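Beta-phosphoglucomutase (Bacteroides vulgatus, PDB 3DV9) probably interconverts beta-glucose 1-phosphate and glucose 6-phosphate, as a magnesium-binding phosphomutase of the haloacid dehalogenase (HAD) superfamily. Local coordinates at residues A[203-209]-A[223-229]; A[23-29]-A[184-190]; A[5-9]-A[239-245]. All blocks are in the same frame, centred on the assembly; numbering follows the deposited sequence.

Contact 1: residues A[203-209]-A[223-229]; sequences IFTIAVN and ANLLFHS
Phe204 holds CG opposite its backbone N (chi1 -175°), which lays the ring over Asn224, while Asn224 sets CG beside its own N (chi1 -59°), a turn that carries OD1 back to Thr205 N. The two segments are neighbouring parallel strands at the edge of the Rossmann-like HAD sheet, and with helix 215-219 they form a beta-alpha-beta unit. Asn224 CB sits over one face of the Phe204 ring, 3.6 Å from its centroid, in a CH-pi contact. The amide and the ring stack with their planes 19° apart. Leu225 CD1 meets the same ring at its edge, in plane. Without the ring, as with an alanine here, Asn224 CB and the Leu225 methyl would probably lose their aromatic partner, and a gap would open under Ala8 of helix 2-16.

Asn224 pairs with Thr205 twice. Thr205 N gives a nearly straight bond to Asn224 OD1 (2.8 Å), and Asn224 N donates to Thr205 O. This extends the strand pairing into the turn before strand 225-227. Beyond it, Ala207 N bonds Leu225 O, Phe227 N bonds Ala207 O, and Asn209 N bonds Phe227 O. Ile206, Val208, Leu225 and Phe227 share the face covered by the helices 2-16 and 230-244. Ala207 and Leu226 lie on the other, against helix 215-219. Ile206 CG2 meets the Phe227 ring in plane, 3.4 Å from CD2. Water 1 donates to Ile203 O and, at 2.8 Å, to Asn224 OD1.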
loop_
_atom_site.group_PDB
_atom_site.type_symbol
_atom_site.label_atom_id
_atom_site.label_comp_id
_atom_site.label_asym_id
_atom_site.label_seq_id
_atom_site.Cartn_x
_atom_site.Cartn_y
_atom_site.Cartn_z
ATOM N N ILE A 203 -11.661 -4.123 5.244
ATOM C CA ILE A 203 -11.335 -2.882 5.977
ATOM C C ILE A 203 -11.665 -1.718 5.058
ATOM O O ILE A 203 -11.432 -1.796 3.861
ATOM C CB ILE A 203 -9.826 -2.797 6.311
ATOM C CG1 ILE A 203 -9.340 -4.105 6.998
ATOM C CG2 ILE A 203 -9.471 -1.474 7.099
ATOM C CD1 ILE A 203 -7.802 -4.279 6.960
ATOM N N PHE A 204 -12.208 -0.663 5.647
ATOM C CA PHE A 204 -12.529 0.554 4.937
ATOM C C PHE A 204 -11.231 1.036 4.273
ATOM O O PHE A 204 -10.220 1.218 4.926
ATOM C CB PHE A 204 -13.120 1.589 5.907
ATOM C CG PHE A 204 -13.587 2.843 5.227
ATOM C CD1 PHE A 204 -14.957 3.022 4.940
ATOM C CD2 PHE A 204 -12.681 3.886 4.929
ATOM C CE1 PHE A 204 -15.412 4.170 4.302
ATOM C CE2 PHE A 204 -13.146 5.057 4.307
ATOM C CZ PHE A 204 -14.520 5.207 4.017
ATOM N N THR A 205 -11.282 1.170 2.949
ATOM C CA THR A 205 -10.071 1.342 2.152
ATOM C C THR A 205 -10.083 2.683 1.450
ATOM O O THR A 205 -11.030 2.992 0.695
ATOM C CB THR A 205 -9.814 0.117 1.182
ATOM O OG1 THR A 205 -9.538 -1.053 1.971
ATOM C CG2 THR A 205 -8.601 0.387 0.231
ATOM N N ILE A 206 -9.032 3.476 1.683
ATOM C CA ILE A 206 -8.917 4.807 1.076
ATOM C C ILE A 206 -7.817 4.778 0.032
ATOM O O ILE A 206 -6.634 4.445 0.317
ATOM C CB ILE A 206 -8.643 5.910 2.153
ATOM C CG1 ILE A 206 -9.825 6.057 3.116
ATOM C CG2 ILE A 206 -8.223 7.276 1.468
ATOM C CD1 ILE A 206 -9.414 6.813 4.378
ATOM N N ALA A 207 -8.172 5.131 -1.210
ATOM C CA ALA A 207 -7.165 5.274 -2.254
ATOM C C ALA A 207 -6.635 6.709 -2.278
ATOM O O ALA A 207 -7.379 7.665 -2.130
ATOM C CB ALA A 207 -7.714 4.945 -3.651
ATOM N N VAL A 208 -5.336 6.820 -2.472
ATOM C CA VAL A 208 -4.698 8.133 -2.663
ATOM C C VAL A 208 -3.881 7.971 -3.928
ATOM O O VAL A 208 -2.909 7.178 -3.977
ATOM C CB VAL A 208 -3.763 8.501 -1.451
ATOM C CG1 VAL A 208 -3.096 9.876 -1.679
ATOM C CG2 VAL A 208 -4.492 8.434 -0.073
ATOM N N ASN A 209 -4.287 8.685 -4.973
ATOM C CA ASN A 209 -3.671 8.488 -6.289
ATOM C C ASN A 209 -2.394 9.318 -6.415
ATOM O O ASN A 209 -2.457 10.486 -6.756
ATOM C CB ASN A 209 -4.647 8.777 -7.446
ATOM C CG ASN A 209 -4.113 8.263 -8.756
ATOM O OD1 ASN A 209 -2.949 7.855 -8.819
ATOM N ND2 ASN A 209 -4.939 8.258 -9.798
ATOM N N ALA A 223 -12.385 0.989 -3.810
ATOM C CA ALA A 223 -11.934 1.965 -2.781
ATOM C C ALA A 223 -13.163 2.655 -2.227
ATOM O O ALA A 223 -14.082 3.067 -2.990
ATOM C CB ALA A 223 -11.023 3.038 -3.388
ATOM N N ASN A 224 -13.189 2.805 -0.919
ATOM C CA ASN A 224 -14.350 3.449 -0.283
ATOM C C ASN A 224 -14.338 4.959 -0.428
ATOM O O ASN A 224 -15.394 5.602 -0.481
ATOM C CB ASN A 224 -14.498 3.032 1.169
ATOM C CG ASN A 224 -14.660 1.533 1.307
ATOM O OD1 ASN A 224 -13.678 0.813 1.477
ATOM N ND2 ASN A 224 -15.902 1.046 1.178
ATOM N N LEU A 225 -13.140 5.524 -0.483
ATOM C CA LEU A 225 -12.934 6.931 -0.758
ATOM C C LEU A 225 -11.652 7.077 -1.578
ATOM O O LEU A 225 -10.751 6.206 -1.550
ATOM C CB LEU A 225 -12.794 7.728 0.546
ATOM C CG LEU A 225 -13.988 8.044 1.445
ATOM C CD1 LEU A 225 -13.486 8.774 2.707
ATOM C CD2 LEU A 225 -15.020 8.885 0.688
ATOM N N LEU A 226 -11.549 8.180 -2.315
ATOM C CA LEU A 226 -10.348 8.462 -3.085
ATOM C C LEU A 226 -9.924 9.901 -2.838
ATOM O O LEU A 226 -10.760 10.835 -2.924
ATOM C CB LEU A 226 -10.570 8.254 -4.608
ATOM C CG LEU A 226 -9.275 8.389 -5.443
ATOM C CD1 LEU A 226 -9.307 7.398 -6.593
ATOM C CD2 LEU A 226 -9.176 9.819 -5.912
ATOM N N PHE A 227 -8.643 10.076 -2.537
ATOM C CA PHE A 227 -8.029 11.450 -2.529
ATOM C C PHE A 227 -7.003 11.589 -3.627
ATOM O O PHE A 227 -6.395 10.618 -4.073
ATOM C CB PHE A 227 -7.403 11.747 -1.175
ATOM C CG PHE A 227 -8.403 11.736 -0.049
ATOM C CD1 PHE A 227 -9.145 12.877 0.244
ATOM C CD2 PHE A 227 -8.638 10.575 0.681
ATOM C CE1 PHE A 227 -10.106 12.882 1.237
ATOM C CE2 PHE A 227 -9.581 10.559 1.688
ATOM C CZ PHE A 227 -10.346 11.716 1.974
ATOM N N HIS A 228 -6.776 12.824 -4.045
ATOM C CA HIS A 228 -5.967 13.064 -5.240
ATOM C C HIS A 228 -4.457 13.121 -4.953
ATOM O O HIS A 228 -3.654 13.171 -5.881
ATOM C CB HIS A 228 -6.490 14.336 -5.912
ATOM C CG HIS A 228 -7.906 14.176 -6.394
ATOM N ND1 HIS A 228 -8.266 13.259 -7.357
ATOM C CD2 HIS A 228 -9.062 14.740 -5.966
ATOM C CE1 HIS A 228 -9.574 13.313 -7.554
ATOM N NE2 HIS A 228 -10.082 14.208 -6.726
ATOM N N SER A 229 -4.085 13.185 -3.668
ATOM C CA SER A 229 -2.675 13.328 -3.271
ATOM C C SER A 229 -2.575 13.108 -1.761
ATOM O O SER A 229 -3.583 13.238 -1.038
ATOM C CB SER A 229 -2.157 14.758 -3.572
ATOM O OG SER A 229 -2.786 15.721 -2.731
HETATM O O HOH W 1 -13.594 -1.919 1.921
#

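Contact 2: residues A[23-29]-A[184-190]. With MG (magnesium ion), chain B.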
loop_
_atom_site.group_PDB
_atom_site.type_symbol
_atom_site.label_atom_id
_atom_site.label_comp_id
_atom_site.label_asym_id
_atom_site.label_seq_id
_atom_site.Cartn_x
_atom_site.Cartn_y
_atom_site.Cartn_z
ATOM N N LEU A 23 -12.577 3.716 15.325
ATOM C CA LEU A 23 -11.245 3.853 14.787
ATOM C C LEU A 23 -10.141 3.711 15.843
ATOM O O LEU A 23 -10.123 4.462 16.838
ATOM C CB LEU A 23 -11.111 5.187 14.059
ATOM C CG LEU A 23 -9.783 5.371 13.316
ATOM C CD1 LEU A 23 -9.578 4.322 12.256
ATOM C CD2 LEU A 23 -9.719 6.743 12.634
ATOM N N LYS A 24 -9.237 2.742 15.622
ATOM C CA LYS A 24 -8.101 2.538 16.516
ATOM C C LYS A 24 -6.772 2.533 15.775
ATOM O O LYS A 24 -5.728 2.755 16.374
ATOM C CB LYS A 24 -8.266 1.229 17.295
ATOM C CG LYS A 24 -9.576 1.165 18.052
ATOM C CD LYS A 24 -9.597 0.012 19.026
ATOM C CE LYS A 24 -10.986 -0.120 19.681
ATOM N NZ LYS A 24 -11.256 0.886 20.749
ATOM N N ALA A 25 -6.816 2.213 14.492
ATOM C CA ALA A 25 -5.581 1.976 13.747
ATOM C C ALA A 25 -5.697 2.498 12.318
ATOM O O ALA A 25 -6.776 2.483 11.715
ATOM C CB ALA A 25 -5.283 0.424 13.708
ATOM N N VAL A 26 -4.558 2.896 11.758
ATOM C CA VAL A 26 -4.498 3.343 10.355
ATOM C C VAL A 26 -3.315 2.618 9.723
ATOM O O VAL A 26 -2.163 2.781 10.148
ATOM C CB VAL A 26 -4.383 4.898 10.177
ATOM C CG1 VAL A 26 -4.517 5.286 8.657
ATOM C CG2 VAL A 26 -5.452 5.645 10.999
ATOM N N LEU A 27 -3.637 1.782 8.732
ATOM C CA LEU A 27 -2.694 0.870 8.090
ATOM C C LEU A 27 -2.230 1.494 6.807
ATOM O O LEU A 27 -3.004 1.607 5.854
ATOM C CB LEU A 27 -3.384 -0.480 7.767
ATOM C CG LEU A 27 -3.523 -1.448 8.937
ATOM C CD1 LEU A 27 -3.622 -0.839 10.304
ATOM C CD2 LEU A 27 -4.608 -2.537 8.657
ATOM N N PHE A 28 -0.970 1.929 6.777
ATOM C CA PHE A 28 -0.412 2.616 5.595
ATOM C C PHE A 28 0.389 1.714 4.703
ATOM O O PHE A 28 1.388 1.082 5.125
ATOM C CB PHE A 28 0.521 3.735 6.029
ATOM C CG PHE A 28 -0.174 4.911 6.602
ATOM C CD1 PHE A 28 -0.453 6.012 5.778
ATOM C CD2 PHE A 28 -0.543 4.944 7.944
ATOM C CE1 PHE A 28 -1.105 7.152 6.287
ATOM C CE2 PHE A 28 -1.215 6.078 8.478
ATOM C CZ PHE A 28 -1.472 7.181 7.654
ATOM N N ASP A 29 0.028 1.711 3.424
ATOM C CA ASP A 29 0.992 1.216 2.476
ATOM C C ASP A 29 2.306 2.056 2.516
ATOM O O ASP A 29 2.294 3.237 2.914
ATOM C CB ASP A 29 0.370 1.270 1.083
ATOM C CG ASP A 29 1.296 0.801 0.040
ATOM O OD1 ASP A 29 1.843 -0.313 0.217
ATOM O OD2 ASP A 29 1.506 1.556 -0.924
ATOM N N GLU A 184 -12.172 -1.388 12.978
ATOM C CA GLU A 184 -11.354 -0.521 13.848
ATOM C C GLU A 184 -10.171 0.089 13.099
ATOM O O GLU A 184 -9.295 0.708 13.702
ATOM C CB GLU A 184 -10.848 -1.296 15.085
ATOM C CG GLU A 184 -11.975 -1.734 16.028
ATOM C CD GLU A 184 -11.513 -2.669 17.158
ATOM O OE1 GLU A 184 -10.434 -3.304 17.045
ATOM O OE2 GLU A 184 -12.264 -2.774 18.149
ATOM N N ALA A 185 -10.096 -0.178 11.795
ATOM C CA ALA A 185 -8.956 0.258 10.992
ATOM C C ALA A 185 -9.362 0.935 9.670
ATOM O O ALA A 185 -10.511 0.814 9.213
ATOM C CB ALA A 185 -8.009 -0.929 10.725
ATOM N N LEU A 186 -8.405 1.700 9.115
ATOM C CA LEU A 186 -8.474 2.220 7.741
ATOM C C LEU A 186 -7.247 1.684 6.983
ATOM O O LEU A 186 -6.180 1.529 7.561
ATOM C CB LEU A 186 -8.369 3.758 7.739
ATOM C CG LEU A 186 -9.540 4.692 8.041
ATOM C CD1 LEU A 186 -10.319 4.268 9.223
ATOM C CD2 LEU A 186 -9.052 6.138 8.163
ATOM N N VAL A 187 -7.403 1.416 5.691
ATOM C CA VAL A 187 -6.264 1.098 4.834
ATOM C C VAL A 187 -6.022 2.328 3.950
ATOM O O VAL A 187 -6.956 2.874 3.380
ATOM C CB VAL A 187 -6.535 -0.148 3.957
ATOM C CG1 VAL A 187 -5.494 -0.267 2.810
ATOM C CG2 VAL A 187 -6.562 -1.425 4.827
ATOM N N ILE A 188 -4.774 2.758 3.892
ATOM C CA ILE A 188 -4.382 3.896 2.999
ATOM C C ILE A 188 -3.493 3.325 1.901
ATOM O O ILE A 188 -2.346 2.936 2.147
ATOM C CB ILE A 188 -3.644 4.996 3.782
ATOM C CG1 ILE A 188 -4.373 5.355 5.090
ATOM C CG2 ILE A 188 -3.435 6.237 2.868
ATOM C CD1 ILE A 188 -5.830 5.830 4.844
ATOM N N GLU A 189 -4.033 3.300 0.676
ATOM C CA GLU A 189 -3.406 2.626 -0.458
ATOM C C GLU A 189 -3.310 3.538 -1.685
ATOM O O GLU A 189 -4.157 4.436 -1.859
ATOM C CB GLU A 189 -4.188 1.350 -0.788
ATOM C CG GLU A 189 -3.549 0.158 -0.085
ATOM C CD GLU A 189 -2.226 -0.330 -0.793
ATOM O OE1 GLU A 189 -1.736 0.328 -1.763
ATOM O OE2 GLU A 189 -1.668 -1.370 -0.361
ATOM N N ASN A 190 -2.347 3.250 -2.576
ATOM C CA ASN A 190 -2.217 4.087 -3.798
ATOM C C ASN A 190 -2.248 3.267 -5.092
ATOM O O ASN A 190 -2.164 3.856 -6.164
ATOM C CB ASN A 190 -0.903 4.887 -3.771
ATOM C CG ASN A 190 0.313 3.975 -3.890
ATOM O OD1 ASN A 190 0.403 2.972 -3.192
ATOM N ND2 ASN A 190 1.181 4.255 -4.830
HETATM MG MG MG B . 2.052 1.407 -3.003
HETATM O O HOH W 2 2.985 -0.470 -2.808
HETATM O O HOH W 3 0.374 -0.304 -3.130
#
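Strands 25-29 and 185-189 run parallel at the centre of the sheet, 4.7 Å apart at closest approach and 18° from alignment, joined by a run of backbone hydrogen bonds, from Lys24 N to Glu184 O at one end to Asp29 N to Ile188 O at the other. Glu184 O takes two of these, from Lys24 N and Ala25 N. On one face of the sheet Ile188 CG1 packs against Val26 CG1 at 3.6 Å and also covers one face of the Phe28 ring. Phe233 and Trp237 of helix 230-244 close over this layer.

At the C-terminal ends the contact becomes the HAD metal site. Asp29 holds CG anti to its N (chi1 179°), and OD2 binds magnesium at 2.1 Å. Asn190 OD1 binds it at 2.3 Å. Asp31, Glu65 and two waters are also ligands. The Glu189 carboxylate stacks on that of Asp29, their planes 16° apart, with Asp29 OD1 3.7 Å from Glu189 OE2. Lys165 forms salt bridges to both of these oxygens, and Tyr171 also bonds Glu189 OE2. Glu189 OE1 takes a 2.6 Å bond from metal-bound water 3 and a longer one from Asn190 N. Magnesium on Asp29 OD2 and Lys165 on OD1 fix the carboxylate at both oxygens, consistent with the first aspartate of the HAD motif, the nucleophile in relatives.

Contact 3: residues A[5-9]-A[239-245]; sequences FKEAI and TLQSALK
Helix 2-16 near the N-terminus packs across the C-terminal helix 230-244, and Phe5, Lys6 and Ile9 do the touching. The short segments cross at -48° with their axes 9.8 Å apart. Phe5 CE2 lies 3.5 Å from the Thr239 methyl CG2. Leu240 CD1 sits over one face of the ring, offset toward the rim, and Ala243 CB is at the ring edge. Ala243 CB fits between Phe5 and Ile9, 3.7 Å from both Phe5 CB and Ile9 CD1.

This is helix-to-helix packing on one side of the parallel HAD sheet. Phe5 and Leu240 both rest on Leu225 of the edge strand, and Ile9 reaches Phe204. Ile9 CD1 also meets Leu244 CD2, the two side chains crossing at about a right angle.

The polar link is made by Lys6. Its chain bends at chi2 (-59°) and then runs extended, which carries NZ across to the C-terminal end of the other helix. There NZ donates to Ala243 O at 2.8 Å, and that carbonyl lies near the end of its helix, where such oxygens tend to lack a partner of their own. NZ also donates to water 4 at 2.7 Å, which in turn donates to the carbonyl of Ser242.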
loop_
_atom_site.group_PDB
_atom_site.type_symbol
_atom_site.label_atom_id
_atom_site.label_comp_id
_atom_site.label_asym_id
_atom_site.label_seq_id
_atom_site.Cartn_x
_atom_site.Cartn_y
_atom_site.Cartn_z
ATOM N N PHE A 5 -18.188 11.698 2.877
ATOM C CA PHE A 5 -17.564 10.746 3.838
ATOM C C PHE A 5 -18.627 9.841 4.491
ATOM O O PHE A 5 -18.466 8.630 4.554
ATOM C CB PHE A 5 -16.715 11.476 4.899
ATOM C CG PHE A 5 -15.536 12.265 4.346
ATOM C CD1 PHE A 5 -15.041 12.080 3.032
ATOM C CD2 PHE A 5 -14.849 13.174 5.183
ATOM C CE1 PHE A 5 -13.924 12.830 2.573
ATOM C CE2 PHE A 5 -13.755 13.898 4.724
ATOM C CZ PHE A 5 -13.282 13.725 3.421
ATOM N N LYS A 6 -19.719 10.437 4.944
ATOM C CA LYS A 6 -20.836 9.703 5.556
ATOM C C LYS A 6 -21.393 8.650 4.587
ATOM O O LYS A 6 -21.697 7.529 5.004
ATOM C CB LYS A 6 -21.939 10.688 5.946
ATOM C CG LYS A 6 -21.613 11.556 7.186
ATOM C CD LYS A 6 -21.335 10.683 8.417
ATOM C CE LYS A 6 -21.338 11.492 9.704
ATOM N NZ LYS A 6 -20.877 10.644 10.837
ATOM N N GLU A 7 -21.601 9.032 3.325
ATOM C CA GLU A 7 -22.112 8.077 2.304
ATOM C C GLU A 7 -21.172 6.857 2.221
ATOM O O GLU A 7 -21.617 5.711 2.354
ATOM C CB GLU A 7 -22.254 8.741 0.934
ATOM C CG GLU A 7 -22.661 7.788 -0.164
ATOM C CD GLU A 7 -22.402 8.301 -1.588
ATOM O OE1 GLU A 7 -21.413 9.068 -1.858
ATOM O OE2 GLU A 7 -23.230 7.920 -2.457
ATOM N N ALA A 8 -19.870 7.113 2.067
ATOM C CA ALA A 8 -18.894 6.037 1.986
ATOM C C ALA A 8 -18.946 5.202 3.260
ATOM O O ALA A 8 -18.989 3.985 3.192
ATOM C CB ALA A 8 -17.482 6.604 1.773
ATOM N N ILE A 9 -18.924 5.863 4.412
ATOM C CA ILE A 9 -18.938 5.157 5.689
ATOM C C ILE A 9 -20.179 4.278 5.807
ATOM O O ILE A 9 -20.073 3.099 6.136
ATOM C CB ILE A 9 -18.770 6.121 6.878
ATOM C CG1 ILE A 9 -17.355 6.743 6.840
ATOM C CG2 ILE A 9 -18.968 5.417 8.238
ATOM C CD1 ILE A 9 -17.280 8.036 7.612
ATOM N N THR A 239 -11.682 16.154 9.235
ATOM C CA THR A 239 -13.089 15.961 8.792
ATOM C C THR A 239 -13.402 14.483 8.680
ATOM O O THR A 239 -14.504 14.030 9.020
ATOM C CB THR A 239 -13.314 16.668 7.446
ATOM O OG1 THR A 239 -13.056 18.059 7.635
ATOM C CG2 THR A 239 -14.787 16.475 6.906
ATOM N N LEU A 240 -12.431 13.712 8.206
ATOM C CA LEU A 240 -12.677 12.292 8.024
ATOM C C LEU A 240 -12.777 11.614 9.387
ATOM O O LEU A 240 -13.725 10.835 9.630
ATOM C CB LEU A 240 -11.539 11.687 7.176
ATOM C CG LEU A 240 -11.626 10.174 7.019
ATOM C CD1 LEU A 240 -12.905 9.744 6.303
ATOM C CD2 LEU A 240 -10.381 9.664 6.295
ATOM N N GLN A 241 -11.804 11.868 10.274
ATOM C CA GLN A 241 -11.861 11.263 11.620
ATOM C C GLN A 241 -13.181 11.617 12.339
ATOM O O GLN A 241 -13.806 10.750 12.982
ATOM C CB GLN A 241 -10.648 11.666 12.467
ATOM C CG GLN A 241 -10.501 10.815 13.733
ATOM C CD GLN A 241 -9.445 11.361 14.681
ATOM O OE1 GLN A 241 -8.825 12.392 14.402
ATOM N NE2 GLN A 241 -9.246 10.690 15.827
ATOM N N SER A 242 -13.610 12.872 12.203
ATOM C CA SER A 242 -14.901 13.314 12.749
ATOM C C SER A 242 -16.092 12.522 12.173
ATOM O O SER A 242 -16.984 12.102 12.929
ATOM C CB SER A 242 -15.099 14.820 12.534
ATOM O OG SER A 242 -16.322 15.259 13.114
ATOM N N ALA A 243 -16.094 12.317 10.846
ATOM C CA ALA A 243 -17.152 11.568 10.134
ATOM C C ALA A 243 -17.237 10.133 10.621
ATOM O O ALA A 243 -18.303 9.538 10.666
ATOM C CB ALA A 243 -16.889 11.570 8.610
ATOM N N LEU A 244 -16.084 9.594 10.979
ATOM C CA LEU A 244 -15.930 8.205 11.427
ATOM C C LEU A 244 -16.377 7.981 12.866
ATOM O O LEU A 244 -16.657 6.839 13.266
ATOM C CB LEU A 244 -14.452 7.795 11.268
ATOM C CG LEU A 244 -14.003 7.477 9.833
ATOM C CD1 LEU A 244 -12.455 7.519 9.705
ATOM C CD2 LEU A 244 -14.582 6.115 9.365
ATOM N N LYS A 245 -16.420 9.063 13.644
ATOM C CA LYS A 245 -16.806 8.986 15.052
ATOM C C LYS A 245 -18.326 9.016 15.137
ATOM O O LYS A 245 -18.934 10.014 14.773
ATOM C CB LYS A 245 -16.220 10.181 15.824
ATOM C CG LYS A 245 -14.844 9.942 16.449
ATOM C CD LYS A 245 -14.399 11.099 17.373
ATOM C CE LYS A 245 -13.079 11.789 16.925
ATOM N NZ LYS A 245 -13.171 12.861 15.842
HETATM O O HOH W 4 -19.968 11.594 13.218
#

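Contacts 1 and 2 belong to one parallel sheet, with centres about 10 Å apart. Strands 185-189 and 204-208 are neighbours in it, so the two strand pairs run on as 25-29, 185-189, 204-208 and 225-227. Contact 3 lies on one side of that sheet, its centre about 13 Å from that of contact 1 and about 14 Å from that of contact 2. Leu240 touches Ile206, and Leu244 touches Leu23. Along the chain, contact 3 spans both others, and contact 2 closes before contact 1 opens. The two ends of the chain thus meet over the core domain, while the metal site stands at the strand ends of contact 2.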